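Local coordinates for tyrosinase (Aspergillus oryzae, PDB 6JU8), which probably catalyses the copper-dependent oxidation by dioxygen of L-tyrosine and L-dopa to L-dopaquinone, a step in melanin biosynthesis, at residues T102-H107 / M326-I331; R289-G294 / D380-I385; L296-F301 / D398-S403. The protein carries 1 engineered substitution. One frame throughout, in Å; residues are numbered along the deposited sequence.

Interaction 1: residues T102-H107 / M326-I331; sequences TFPTWH and MNLEAI. With CU (copper (II) ion), chain C.
The carbonyl oxygen of Phe103, a residue whose ring packs on Glu329, accepts two hydrogen bonds from the same partner: His107 ND1 reaches Phe103 O at 2.8 Å, and His107 N approaches it from the opposite face of the carbonyl plane. The setting is the four-helix bundle of the central tyrosinase domain, as in other type-3 copper proteins, where helices 103-129 and 328-340 each carry copper-binding histidines. Because Phe103 O lies close to the imidazole plane, the ND1 bond helps fix the rotation of the ring and directs His107 NE2 to the copper, 2.0 Å away; His71, His98 and a water, its oxygen 1.9 Å from the copper, complete the site. Trp106 CE3 lies over one face of the imidazole, 3.5 Å above its plane.

Between the helices, Glu329 lies across one face of the Phe103 ring. Its CG sits 3.8 Å from the Phe103 ring centroid, only 5° off the normal, a CH-pi contact. With CG anti to the backbone N (chi1 -173°) and the chain extended beyond it, the carboxylate stacks on the ring, the two planes 8° apart. This buried carboxylate is satisfied at both oxygens: OE2 accepts from Asn99 N, OE1 from Ser303 OG and Thr304 N. Leu328 works from the ring edge, where its CD2 lies near the ring plane, 4.0 Å from Phe103 CE2, and the same methyl meets Pro104 CG at 3.9 Å.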
loop_
_atom_site.group_PDB
_atom_site.type_symbol
_atom_site.label_atom_id
_atom_site.label_comp_id
_atom_site.label_asym_id
_atom_site.label_seq_id
_atom_site.Cartn_x
_atom_site.Cartn_y
_atom_site.Cartn_z
ATOM N N THR A 102 -21.437 9.148 -27.256
ATOM C CA THR A 102 -20.047 9.221 -27.693
ATOM C C THR A 102 -19.076 8.827 -26.589
ATOM O O THR A 102 -17.865 8.911 -26.791
ATOM C CB THR A 102 -19.762 10.651 -28.213
ATOM O OG1 THR A 102 -20.288 11.557 -27.227
ATOM C CG2 THR A 102 -20.426 10.938 -29.556
ATOM N N PHE A 103 -19.559 8.375 -25.438
ATOM C CA PHE A 103 -18.631 7.894 -24.399
ATOM C C PHE A 103 -17.652 6.886 -24.965
ATOM O O PHE A 103 -16.434 7.025 -24.747
ATOM C CB PHE A 103 -19.452 7.339 -23.221
ATOM C CG PHE A 103 -18.683 6.393 -22.333
ATOM C CD1 PHE A 103 -17.786 6.904 -21.388
ATOM C CD2 PHE A 103 -18.824 5.008 -22.461
ATOM C CE1 PHE A 103 -17.034 6.070 -20.585
ATOM C CE2 PHE A 103 -18.045 4.168 -21.670
ATOM C CZ PHE A 103 -17.136 4.698 -20.763
ATOM N N PRO A 104 -18.036 5.838 -25.688
ATOM C CA PRO A 104 -17.004 4.883 -26.145
ATOM C C PRO A 104 -16.073 5.470 -27.181
ATOM O O PRO A 104 -14.892 5.085 -27.239
ATOM C CB PRO A 104 -17.835 3.740 -26.759
ATOM C CG PRO A 104 -19.187 3.876 -26.105
ATOM C CD PRO A 104 -19.411 5.372 -25.990
ATOM N N THR A 105 -16.586 6.360 -28.056
ATOM C CA THR A 105 -15.714 6.814 -29.152
ATOM C C THR A 105 -14.771 7.906 -28.699
ATOM O O THR A 105 -13.592 7.937 -29.104
ATOM C CB THR A 105 -16.560 7.247 -30.365
ATOM O OG1 THR A 105 -17.573 8.123 -29.864
ATOM C CG2 THR A 105 -17.209 6.021 -31.004
ATOM N N TRP A 106 -15.238 8.793 -27.811
ATOM C CA TRP A 106 -14.280 9.766 -27.240
ATOM C C TRP A 106 -13.137 9.020 -26.588
ATOM O O TRP A 106 -11.949 9.333 -26.783
ATOM C CB TRP A 106 -15.015 10.701 -26.243
ATOM C CG TRP A 106 -14.085 11.802 -25.803
ATOM C CD1 TRP A 106 -13.973 13.031 -26.395
ATOM C CD2 TRP A 106 -13.154 11.779 -24.727
ATOM N NE1 TRP A 106 -13.012 13.795 -25.751
ATOM C CE2 TRP A 106 -12.498 13.030 -24.725
ATOM C CE3 TRP A 106 -12.791 10.812 -23.771
ATOM C CZ2 TRP A 106 -11.504 13.347 -23.797
ATOM C CZ3 TRP A 106 -11.810 11.136 -22.849
ATOM C CH2 TRP A 106 -11.167 12.394 -22.864
ATOM N N HIS A 107 -13.459 7.999 -25.771
ATOM C CA HIS A 107 -12.394 7.284 -25.070
ATOM C C HIS A 107 -11.561 6.433 -26.004
ATOM O O HIS A 107 -10.358 6.249 -25.721
ATOM C CB HIS A 107 -12.987 6.450 -23.921
ATOM C CG HIS A 107 -13.429 7.298 -22.776
ATOM N ND1 HIS A 107 -14.676 7.904 -22.685
ATOM C CD2 HIS A 107 -12.780 7.682 -21.652
ATOM C CE1 HIS A 107 -14.759 8.597 -21.548
ATOM N NE2 HIS A 107 -13.612 8.489 -20.904
ATOM N N MET A 326 -26.716 -4.608 -17.952
ATOM C CA MET A 326 -26.234 -3.263 -17.654
ATOM C C MET A 326 -25.372 -2.757 -18.806
ATOM O O MET A 326 -24.561 -3.520 -19.334
ATOM C CB MET A 326 -25.424 -3.305 -16.355
ATOM C CG MET A 326 -24.838 -1.974 -15.928
ATOM S SD MET A 326 -24.045 -2.104 -14.321
ATOM C CE MET A 326 -25.439 -2.337 -13.232
ATOM N N ASN A 327 -25.529 -1.497 -19.211
ATOM C CA ASN A 327 -24.776 -0.960 -20.344
ATOM C C ASN A 327 -23.278 -0.817 -20.043
ATOM O O ASN A 327 -22.818 -0.864 -18.900
ATOM C CB ASN A 327 -25.400 0.371 -20.772
ATOM C CG ASN A 327 -25.212 1.467 -19.760
ATOM O OD1 ASN A 327 -24.123 2.009 -19.624
ATOM N ND2 ASN A 327 -26.276 1.822 -19.034
ATOM N N LEU A 328 -22.495 -0.619 -21.108
ATOM C CA LEU A 328 -21.048 -0.527 -21.013
ATOM C C LEU A 328 -20.574 0.567 -20.058
ATOM O O LEU A 328 -19.672 0.383 -19.225
ATOM C CB LEU A 328 -20.483 -0.195 -22.405
ATOM C CG LEU A 328 -18.968 0.027 -22.474
ATOM C CD1 LEU A 328 -18.251 -1.319 -22.417
ATOM C CD2 LEU A 328 -18.611 0.788 -23.745
ATOM N N GLU A 329 -21.190 1.752 -20.155
ATOM C CA GLU A 329 -20.724 2.878 -19.350
ATOM C C GLU A 329 -21.015 2.623 -17.869
ATOM O O GLU A 329 -20.161 2.917 -17.026
ATOM C CB GLU A 329 -21.404 4.168 -19.803
ATOM C CG GLU A 329 -20.846 5.404 -19.118
ATOM C CD GLU A 329 -21.387 6.706 -19.671
ATOM O OE1 GLU A 329 -22.366 6.737 -20.449
ATOM O OE2 GLU A 329 -20.822 7.741 -19.264
ATOM N N ALA A 330 -22.183 2.079 -17.558
ATOM C CA ALA A 330 -22.557 1.765 -16.174
ATOM C C ALA A 330 -21.604 0.738 -15.584
ATOM O O ALA A 330 -21.185 0.836 -14.423
ATOM C CB ALA A 330 -24.012 1.283 -16.153
ATOM N N ILE A 331 -21.287 -0.327 -16.334
ATOM C CA ILE A 331 -20.327 -1.306 -15.820
ATOM C C ILE A 331 -19.001 -0.605 -15.533
ATOM O O ILE A 331 -18.379 -0.746 -14.480
ATOM C CB ILE A 331 -20.109 -2.487 -16.779
ATOM C CG1 ILE A 331 -21.390 -3.327 -16.926
ATOM C CG2 ILE A 331 -18.945 -3.349 -16.322
ATOM C CD1 ILE A 331 -21.295 -4.441 -17.953
HETATM CU CU CU C . -13.749 9.293 -19.082
HETATM O O HOH W 1 -13.632 7.882 -17.773
#

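Interaction 2: residues R289-G294 / D380-I385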
loop_
_atom_site.group_PDB
_atom_site.type_symbol
_atom_site.label_atom_id
_atom_site.label_comp_id
_atom_site.label_asym_id
_atom_site.label_seq_id
_atom_site.Cartn_x
_atom_site.Cartn_y
_atom_site.Cartn_z
ATOM N N ARG A 289 -23.187 -10.793 -19.967
ATOM C CA ARG A 289 -24.512 -10.358 -20.416
ATOM C C ARG A 289 -24.390 -9.176 -21.380
ATOM O O ARG A 289 -25.139 -9.077 -22.350
ATOM C CB ARG A 289 -25.321 -9.959 -19.175
ATOM C CG ARG A 289 -25.741 -11.163 -18.330
ATOM C CD ARG A 289 -26.492 -10.693 -17.086
ATOM N NE ARG A 289 -26.790 -11.830 -16.217
ATOM C CZ ARG A 289 -27.862 -11.969 -15.466
ATOM N NH1 ARG A 289 -28.794 -11.027 -15.420
ATOM N NH2 ARG A 289 -28.002 -13.060 -14.731
ATOM N N LEU A 290 -23.455 -8.259 -21.132
ATOM C CA LEU A 290 -23.264 -7.105 -22.012
ATOM C C LEU A 290 -22.948 -7.549 -23.423
ATOM O O LEU A 290 -23.430 -6.974 -24.402
ATOM C CB LEU A 290 -22.117 -6.225 -21.505
ATOM C CG LEU A 290 -21.821 -5.004 -22.399
ATOM C CD1 LEU A 290 -22.947 -3.991 -22.357
ATOM C CD2 LEU A 290 -20.494 -4.371 -21.990
ATOM N N LEU A 291 -22.094 -8.567 -23.531
ATOM C CA LEU A 291 -21.590 -8.998 -24.826
ATOM C C LEU A 291 -22.518 -9.960 -25.544
ATOM O O LEU A 291 -22.328 -10.173 -26.758
ATOM C CB LEU A 291 -20.207 -9.660 -24.638
ATOM C CG LEU A 291 -19.126 -8.761 -24.041
ATOM C CD1 LEU A 291 -17.847 -9.537 -23.836
ATOM C CD2 LEU A 291 -18.880 -7.512 -24.906
ATOM N N THR A 292 -23.493 -10.551 -24.842
ATOM C CA THR A 292 -24.284 -11.614 -25.453
ATOM C C THR A 292 -25.778 -11.325 -25.472
ATOM O O THR A 292 -26.511 -12.099 -26.100
ATOM C CB THR A 292 -24.068 -12.954 -24.722
ATOM O OG1 THR A 292 -24.447 -12.825 -23.347
ATOM C CG2 THR A 292 -22.610 -13.378 -24.800
ATOM N N THR A 293 -26.255 -10.275 -24.820
ATOM C CA THR A 293 -27.693 -9.975 -24.836
ATOM C C THR A 293 -28.099 -9.496 -26.217
ATOM O O THR A 293 -27.569 -8.511 -26.722
ATOM C CB THR A 293 -28.054 -8.930 -23.767
ATOM O OG1 THR A 293 -27.831 -9.468 -22.453
ATOM C CG2 THR A 293 -29.529 -8.550 -23.839
ATOM N N GLY A 294 -29.037 -10.165 -26.881
ATOM C CA GLY A 294 -29.382 -9.749 -28.235
ATOM C C GLY A 294 -30.351 -8.597 -28.302
ATOM O O GLY A 294 -31.032 -8.270 -27.330
ATOM N N ASP A 380 -12.457 -0.200 -24.478
ATOM C CA ASP A 380 -12.349 -0.138 -25.939
ATOM C C ASP A 380 -12.505 -1.511 -26.573
ATOM O O ASP A 380 -13.180 -1.668 -27.603
ATOM C CB ASP A 380 -10.990 0.477 -26.333
ATOM C CG ASP A 380 -11.036 0.821 -27.817
ATOM O OD1 ASP A 380 -11.817 1.739 -28.147
ATOM O OD2 ASP A 380 -10.347 0.165 -28.627
ATOM N N ARG A 381 -11.870 -2.512 -25.970
ATOM C CA ARG A 381 -11.975 -3.914 -26.419
ATOM C C ARG A 381 -13.414 -4.423 -26.345
ATOM O O ARG A 381 -13.906 -5.072 -27.274
ATOM C CB ARG A 381 -11.014 -4.746 -25.557
ATOM C CG ARG A 381 -11.100 -6.260 -25.861
ATOM C CD ARG A 381 -9.966 -6.967 -25.093
ATOM N NE ARG A 381 -10.157 -8.409 -25.066
ATOM C CZ ARG A 381 -10.932 -9.039 -24.177
ATOM N NH1 ARG A 381 -11.603 -8.347 -23.252
ATOM N NH2 ARG A 381 -11.065 -10.353 -24.216
ATOM N N LEU A 382 -14.094 -4.139 -25.230
ATOM C CA LEU A 382 -15.490 -4.556 -25.094
ATOM C C LEU A 382 -16.353 -3.892 -26.161
ATOM O O LEU A 382 -17.244 -4.515 -26.736
ATOM C CB LEU A 382 -16.021 -4.204 -23.709
ATOM C CG LEU A 382 -15.418 -5.023 -22.550
ATOM C CD1 LEU A 382 -15.936 -4.489 -21.227
ATOM C CD2 LEU A 382 -15.718 -6.509 -22.709
ATOM N N THR A 383 -16.064 -2.631 -26.459
ATOM C CA THR A 383 -16.761 -1.938 -27.548
ATOM C C THR A 383 -16.495 -2.665 -28.861
ATOM O O THR A 383 -17.438 -2.885 -29.655
ATOM C CB THR A 383 -16.351 -0.470 -27.629
ATOM O OG1 THR A 383 -16.674 0.169 -26.383
ATOM C CG2 THR A 383 -17.158 0.244 -28.708
ATOM N N ALA A 384 -15.236 -2.988 -29.157
ATOM C CA ALA A 384 -14.903 -3.669 -30.414
ATOM C C ALA A 384 -15.559 -5.025 -30.484
ATOM O O ALA A 384 -16.060 -5.439 -31.541
ATOM C CB ALA A 384 -13.374 -3.795 -30.505
ATOM N N ILE A 385 -15.579 -5.779 -29.376
ATOM C CA ILE A 385 -16.300 -7.071 -29.361
ATOM C C ILE A 385 -17.769 -6.885 -29.700
ATOM O O ILE A 385 -18.349 -7.580 -30.552
ATOM C CB ILE A 385 -16.178 -7.763 -27.988
ATOM C CG1 ILE A 385 -14.726 -8.143 -27.681
ATOM C CG2 ILE A 385 -17.106 -8.978 -27.924
ATOM C CD1 ILE A 385 -14.477 -8.520 -26.233
#
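Leu291 reaches from the last turn of helix 283-292 to overlap Leu382 and Ile385 on helix 371-389, and its two methyl groups divide the work. Leu291 CD1 meets Leu382 CD2 at 3.9 Å, while Leu291 CD2 rests on Ile385 CG2 at 3.8 Å. The division is not strict, for Leu291 CD2 also comes to 4.0 Å from Leu382 CD2 and to 3.9 Å from Leu382 O, so this branch packs against the Leu382 carbonyl oxygen as well as methyl groups.

The two partners are three residues apart on their helix and therefore present neighbouring surfaces to the single leucine. The Leu291 and Leu382 side chains meet at about a right angle, whereas Leu291 and Ile385 cross more obliquely. In Ile385 the branch that makes the contact is the short one: CG2 lies opposite the backbone N about the first torsion, while CG1 stands beside that N (chi1 -64°) and carries CD1 over one face of the Arg381 guanidinium, 4.1 Å above its plane. The side chains that meet are all aliphatic and buried, and no hydrogen bond crosses between the segments.

At the helix end that follows Leu291, Arg289 O accepts from Thr293 N at 3.0 Å and from Thr293 OG1 at 2.7 Å, one from each face of its plane, as the chain leaves the helix. On the other helix, the salt bridge from Asp380 to Arg108 ties it to helix 103-129, and Ile448 and Ile452 of helix 448-456 pack on Ile385. Such leucine and isoleucine packing joins a flanking helix to helix 371-389, the carrier of copper ligand His376 in the four-helix bundle of the tyrosinase fold.

Interaction 3: residues L296-F301 / D398-S403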
loop_
_atom_site.group_PDB
_atom_site.type_symbol
_atom_site.label_atom_id
_atom_site.label_comp_id
_atom_site.label_asym_id
_atom_site.label_seq_id
_atom_site.Cartn_x
_atom_site.Cartn_y
_atom_site.Cartn_z
ATOM N N LEU A 296 -30.063 -5.341 -28.857
ATOM C CA LEU A 296 -29.757 -4.027 -28.323
ATOM C C LEU A 296 -29.234 -3.068 -29.382
ATOM O O LEU A 296 -28.583 -3.459 -30.366
ATOM C CB LEU A 296 -28.681 -4.163 -27.236
ATOM C CG LEU A 296 -29.010 -5.102 -26.078
ATOM C CD1 LEU A 296 -27.960 -4.950 -24.983
ATOM C CD2 LEU A 296 -30.411 -4.854 -25.549
ATOM N N ASN A 297 -29.510 -1.781 -29.208
ATOM C CA ASN A 297 -29.012 -0.784 -30.146
ATOM C C ASN A 297 -27.806 -0.074 -29.544
ATOM O O ASN A 297 -27.421 -0.283 -28.377
ATOM C CB ASN A 297 -30.137 0.161 -30.585
ATOM C CG ASN A 297 -30.714 1.018 -29.485
ATOM O OD1 ASN A 297 -30.002 1.497 -28.609
ATOM N ND2 ASN A 297 -32.031 1.297 -29.525
ATOM N N TRP A 298 -27.150 0.754 -30.360
ATOM C CA TRP A 298 -25.961 1.479 -29.955
ATOM C C TRP A 298 -26.240 2.366 -28.748
ATOM O O TRP A 298 -25.437 2.439 -27.799
ATOM C CB TRP A 298 -25.389 2.350 -31.102
ATOM C CG TRP A 298 -24.218 3.162 -30.599
ATOM C CD1 TRP A 298 -24.244 4.492 -30.248
ATOM C CD2 TRP A 298 -22.888 2.706 -30.356
ATOM N NE1 TRP A 298 -23.000 4.886 -29.814
ATOM C CE2 TRP A 298 -22.154 3.805 -29.872
ATOM C CE3 TRP A 298 -22.247 1.463 -30.513
ATOM C CZ2 TRP A 298 -20.801 3.707 -29.537
ATOM C CZ3 TRP A 298 -20.908 1.370 -30.173
ATOM C CH2 TRP A 298 -20.205 2.478 -29.696
ATOM N N GLY A 299 -27.364 3.077 -28.767
ATOM C CA GLY A 299 -27.685 4.005 -27.675
ATOM C C GLY A 299 -27.724 3.253 -26.351
ATOM O O GLY A 299 -27.188 3.710 -25.321
ATOM N N GLU A 300 -28.417 2.110 -26.335
ATOM C CA GLU A 300 -28.616 1.340 -25.116
ATOM C C GLU A 300 -27.313 0.717 -24.630
ATOM O O GLU A 300 -27.111 0.561 -23.420
ATOM C CB GLU A 300 -29.608 0.193 -25.331
ATOM C CG GLU A 300 -30.984 0.578 -25.797
ATOM C CD GLU A 300 -31.775 -0.698 -26.093
ATOM O OE1 GLU A 300 -32.724 -0.950 -25.342
ATOM O OE2 GLU A 300 -31.479 -1.407 -27.072
ATOM N N PHE A 301 -26.462 0.284 -25.566
ATOM C CA PHE A 301 -25.183 -0.350 -25.223
ATOM C C PHE A 301 -24.221 0.681 -24.639
ATOM O O PHE A 301 -23.513 0.409 -23.669
ATOM C CB PHE A 301 -24.576 -0.966 -26.487
ATOM C CG PHE A 301 -23.123 -1.318 -26.344
ATOM C CD1 PHE A 301 -22.742 -2.473 -25.665
ATOM C CD2 PHE A 301 -22.143 -0.481 -26.859
ATOM C CE1 PHE A 301 -21.408 -2.779 -25.453
ATOM C CE2 PHE A 301 -20.808 -0.806 -26.684
ATOM C CZ PHE A 301 -20.447 -1.945 -25.992
ATOM N N ASP A 398 -32.962 6.165 -32.563
ATOM C CA ASP A 398 -33.551 7.495 -32.502
ATOM C C ASP A 398 -32.889 8.398 -31.478
ATOM O O ASP A 398 -32.872 9.633 -31.598
ATOM C CB ASP A 398 -35.053 7.381 -32.226
ATOM C CG ASP A 398 -35.795 6.757 -33.388
ATOM O OD1 ASP A 398 -35.347 6.847 -34.546
ATOM O OD2 ASP A 398 -36.842 6.136 -33.114
ATOM N N LYS A 399 -32.309 7.809 -30.428
ATOM C CA LYS A 399 -31.705 8.624 -29.381
ATOM C C LYS A 399 -30.268 9.000 -29.692
ATOM O O LYS A 399 -29.852 10.156 -29.554
ATOM C CB LYS A 399 -31.767 7.892 -28.043
ATOM C CG LYS A 399 -33.180 7.722 -27.516
ATOM C CD LYS A 399 -33.166 7.330 -26.047
ATOM C CE LYS A 399 -34.465 6.610 -25.729
ATOM N NZ LYS A 399 -34.679 6.562 -24.265
ATOM N N SER A 400 -29.480 8.045 -30.172
ATOM C CA SER A 400 -28.037 8.305 -30.304
ATOM C C SER A 400 -27.692 8.974 -31.623
ATOM O O SER A 400 -26.560 9.464 -31.781
ATOM C CB SER A 400 -27.289 6.987 -30.081
ATOM O OG SER A 400 -27.377 6.138 -31.209
ATOM N N LYS A 401 -28.637 9.072 -32.553
ATOM C CA LYS A 401 -28.263 9.591 -33.870
ATOM C C LYS A 401 -27.836 11.048 -33.782
ATOM O O LYS A 401 -26.980 11.473 -34.561
ATOM C CB LYS A 401 -29.435 9.429 -34.850
ATOM C CG LYS A 401 -30.693 10.225 -34.495
ATOM C CD LYS A 401 -31.839 9.826 -35.426
ATOM C CE LYS A 401 -33.098 10.612 -35.138
ATOM N NZ LYS A 401 -33.280 11.821 -35.977
ATOM N N VAL A 402 -28.373 11.813 -32.839
ATOM C CA VAL A 402 -28.039 13.250 -32.822
ATOM C C VAL A 402 -26.578 13.509 -32.485
ATOM O O VAL A 402 -25.969 14.514 -32.890
ATOM C CB VAL A 402 -28.997 14.004 -31.878
ATOM C CG1 VAL A 402 -28.873 13.497 -30.447
ATOM C CG2 VAL A 402 -28.783 15.508 -31.974
ATOM N N SER A 403 -25.950 12.604 -31.757
ATOM C CA SER A 403 -24.579 12.772 -31.283
ATOM C C SER A 403 -23.545 12.289 -32.279
ATOM O O SER A 403 -22.341 12.541 -32.093
ATOM C CB SER A 403 -24.399 12.039 -29.948
ATOM O OG SER A 403 -24.400 10.637 -30.150
#
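Gly299 and Ser400 bring the two backbones to 5.1 Å, CA to CA, where the first turn of helix 298-302 meets a loop that coils like a helix but lacks its regular hydrogen-bond ladder. The absence of a side chain on Gly299 is consistent with so close an approach: Ser400 CB lies 3.9 Å from Gly299 CA. Ser400 also reaches the edge of the Trp298 indole, its OG 3.7 Å from Trp298 CD1 and close to the ring plane.

No hydrogen bond passes directly between the segments. They are joined instead through Asp397, whose OD1 accepts from both Ser400 OG and Gly299 N, so one carboxylate oxygen links the loop to the start of the helix. That start is a capping box: Glu300 N donates to Asn297 OD1 at 2.8 Å, nearly in line with the side-chain carbonyl, and Asn297 N returns a bond to Glu300 OE2 at 2.9 Å, which receives it on the lone pair turned away from the other carboxylate oxygen. Within the loop, Ser400 O accepts from Ser403 OG at 2.9 Å and from Ser403 N, closing the turn.

Trp298, its CG anti to the backbone N (chi1 176°), turns inward, and NE1 bonds to Tyr101 O just ahead of helix 103-129. Its indole packs on Thr383 and Trp386 of helix 371-389, placing helix 298-302 between that helix and the outer loop.

Overall arrangement
The three contacts run outward from the dicopper centre. Interaction 1 lies deepest and mixes metal coordination, a stacked carboxylate and apolar packing; interaction 2, also buried, is purely aliphatic in its side chains; interaction 3, its centre about 23 Å from the centre of the chain, has little direct contact and is bridged by Asp397, beside a helix start closed by its own capping box. They touch one another. Leu328 of interaction 1 packs on Thr383 and Leu290 of interaction 2, and its backbone N probably bonds to Phe301 O of interaction 3. Thr383 in turn meets Phe301, so helix 371-389 takes part in all three neighbourhoods. Along the sequence the segments alternate, interlacing these parts of the fold.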